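Local structure of mycolic acid synthase (Mycobacterium tuberculosis, 1L1E) at residues L60-G65 with E84-N89. The protein probably catalyses transfer of a methylene group from S-adenosyl-L-methionine to a mycolic acid double bond, forming the proximal cyclopropane ring. Numbering follows the deposited sequence.
Sequences LNLEPG and EKYDVN
At the N-terminal ends of two neighbouring parallel strands of the Rossmann-like methyltransferase core, the loop entering strand 67-71 meets the turn that joins helix 77-86 to strand 89-94, with Leu62 resting against Tyr86 and Val88. The two methyls of Leu62 divide the work. Leu62 CD1 reaches the root of the tyrosine, 3.9 Å from Tyr86 CB, and Leu62 CD2 lies 4.0 Å from Val88 CG1, each pair of side chains crossing at about a right angle. With CG1 anti to its own carbonyl carbon (chi1 -60°), Val88 also brings CG1 to 3.5 Å from Glu63 O.

Gly65 N donates to Asp87 O over 3.2 Å, fairly straight at 159° and tilted only 16° from the carbonyl plane. Asp87 O also accepts from Arg114 NE, so two N-H donors hold this carbonyl of the turn after the helix, with a weaker CA-H contact from Pro64 CA beside them. A water donates to both Leu62 O and Tyr86 O, bridging the two backbones. Asn89 ND2 comes within 2.9 Å of Gly65 O at an angle too poor for a hydrogen bond; it makes a weak one to Met66 O, while Asn89 OD1 accepts from Ser115 N.

At this end of the contact Asn89 also pairs through its backbone with Met66 and Leu68, beginning the parallel pairing of two strands linked by a right-handed beta-alpha-beta crossover, the recurring unit of Rossmann-type folds.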
loop_
_atom_site.group_PDB
_atom_site.type_symbol
_atom_site.label_atom_id
_atom_site.label_comp_id
_atom_site.label_asym_id
_atom_site.label_seq_id
_atom_site.Cartn_x
_atom_site.Cartn_y
_atom_site.Cartn_z
ATOM N N LEU A 60 2.834 -0.329 -15.403
ATOM C CA LEU A 60 4.230 -0.735 -15.527
ATOM C C LEU A 60 4.535 -1.369 -16.887
ATOM O O LEU A 60 5.653 -1.833 -17.129
ATOM C CB LEU A 60 4.582 -1.706 -14.393
ATOM C CG LEU A 60 4.335 -1.151 -12.987
ATOM C CD1 LEU A 60 4.716 -2.177 -11.924
ATOM C CD2 LEU A 60 5.150 0.106 -12.811
ATOM N N ASN A 61 3.538 -1.379 -17.768
ATOM C CA ASN A 61 3.670 -1.943 -19.109
ATOM C C ASN A 61 4.489 -3.245 -19.099
ATOM O O ASN A 61 5.452 -3.416 -19.853
ATOM C CB ASN A 61 4.275 -0.886 -20.045
ATOM C CG ASN A 61 3.389 0.353 -20.166
ATOM O OD1 ASN A 61 3.845 1.427 -20.571
ATOM N ND2 ASN A 61 2.108 0.204 -19.816
ATOM N N LEU A 62 4.075 -4.156 -18.224
ATOM C CA LEU A 62 4.715 -5.454 -18.060
ATOM C C LEU A 62 4.694 -6.332 -19.313
ATOM O O LEU A 62 3.678 -6.436 -20.008
ATOM C CB LEU A 62 4.051 -6.219 -16.911
ATOM C CG LEU A 62 4.307 -5.716 -15.489
ATOM C CD1 LEU A 62 3.424 -6.476 -14.521
ATOM C CD2 LEU A 62 5.783 -5.910 -15.128
ATOM N N GLU A 63 5.830 -6.961 -19.594
ATOM C CA GLU A 63 5.953 -7.853 -20.740
ATOM C C GLU A 63 6.412 -9.202 -20.193
ATOM O O GLU A 63 7.157 -9.257 -19.210
ATOM C CB GLU A 63 6.982 -7.314 -21.728
ATOM C CG GLU A 63 6.708 -5.895 -22.215
ATOM C CD GLU A 63 5.477 -5.791 -23.091
ATOM O OE1 GLU A 63 5.193 -4.676 -23.581
ATOM O OE2 GLU A 63 4.792 -6.816 -23.295
ATOM N N PRO A 64 5.974 -10.307 -20.819
ATOM C CA PRO A 64 6.360 -11.642 -20.356
ATOM C C PRO A 64 7.871 -11.828 -20.224
ATOM O O PRO A 64 8.633 -11.430 -21.097
ATOM C CB PRO A 64 5.754 -12.566 -21.413
ATOM C CG PRO A 64 4.519 -11.823 -21.831
ATOM C CD PRO A 64 5.031 -10.392 -21.948
ATOM N N GLY A 65 8.299 -12.424 -19.120
ATOM C CA GLY A 65 9.715 -12.655 -18.944
ATOM C C GLY A 65 10.458 -11.600 -18.151
ATOM O O GLY A 65 11.610 -11.831 -17.778
ATOM N N GLU A 84 0.476 -14.842 -12.734
ATOM C CA GLU A 84 -0.662 -15.423 -13.454
ATOM C C GLU A 84 -1.251 -14.622 -14.605
ATOM O O GLU A 84 -1.498 -15.176 -15.680
ATOM C CB GLU A 84 -1.772 -15.771 -12.465
ATOM C CG GLU A 84 -1.412 -16.880 -11.503
ATOM C CD GLU A 84 -2.536 -17.192 -10.540
ATOM O OE1 GLU A 84 -2.364 -18.112 -9.708
ATOM O OE2 GLU A 84 -3.594 -16.518 -10.617
ATOM N N LYS A 85 -1.495 -13.330 -14.400
ATOM C CA LYS A 85 -2.070 -12.524 -15.470
ATOM C C LYS A 85 -1.066 -11.891 -16.420
ATOM O O LYS A 85 -1.324 -11.790 -17.617
ATOM C CB LYS A 85 -2.974 -11.410 -14.906
ATOM C CG LYS A 85 -3.557 -10.523 -16.005
ATOM C CD LYS A 85 -4.518 -9.454 -15.492
ATOM C CE LYS A 85 -4.958 -8.560 -16.650
ATOM N NZ LYS A 85 -6.154 -7.739 -16.316
ATOM N N TYR A 86 0.080 -11.459 -15.901
ATOM C CA TYR A 86 1.059 -10.810 -16.759
ATOM C C TYR A 86 2.258 -11.683 -17.120
ATOM O O TYR A 86 3.091 -11.292 -17.928
ATOM C CB TYR A 86 1.512 -9.495 -16.110
ATOM C CG TYR A 86 0.347 -8.566 -15.786
ATOM C CD1 TYR A 86 -0.442 -8.773 -14.648
ATOM C CD2 TYR A 86 0.012 -7.511 -16.636
ATOM C CE1 TYR A 86 -1.539 -7.948 -14.367
ATOM C CE2 TYR A 86 -1.091 -6.677 -16.363
ATOM C CZ TYR A 86 -1.853 -6.906 -15.231
ATOM O OH TYR A 86 -2.930 -6.094 -14.960
ATOM N N ASP A 87 2.345 -12.859 -16.512
ATOM C CA ASP A 87 3.417 -13.811 -16.800
ATOM C C ASP A 87 4.844 -13.275 -16.613
ATOM O O ASP A 87 5.707 -13.447 -17.482
ATOM C CB ASP A 87 3.228 -14.346 -18.227
ATOM C CG ASP A 87 4.152 -15.495 -18.550
ATOM O OD1 ASP A 87 4.487 -16.259 -17.621
ATOM O OD2 ASP A 87 4.533 -15.645 -19.733
ATOM N N VAL A 88 5.095 -12.633 -15.475
ATOM C CA VAL A 88 6.419 -12.095 -15.188
ATOM C C VAL A 88 7.035 -12.792 -13.989
ATOM O O VAL A 88 6.341 -13.474 -13.240
ATOM C CB VAL A 88 6.362 -10.571 -14.885
ATOM C CG1 VAL A 88 5.809 -9.833 -16.074
ATOM C CG2 VAL A 88 5.505 -10.301 -13.632
ATOM N N ASN A 89 8.347 -12.632 -13.831
ATOM C CA ASN A 89 9.086 -13.193 -12.704
ATOM C C ASN A 89 8.932 -12.134 -11.612
ATOM O O ASN A 89 8.784 -10.949 -11.927
ATOM C CB ASN A 89 10.573 -13.345 -13.063
ATOM C CG ASN A 89 10.789 -14.178 -14.314
ATOM O OD1 ASN A 89 10.589 -15.400 -14.310
ATOM N ND2 ASN A 89 11.190 -13.518 -15.396
HETATM O O HOH W 1 2.702 -9.149 -20.022
#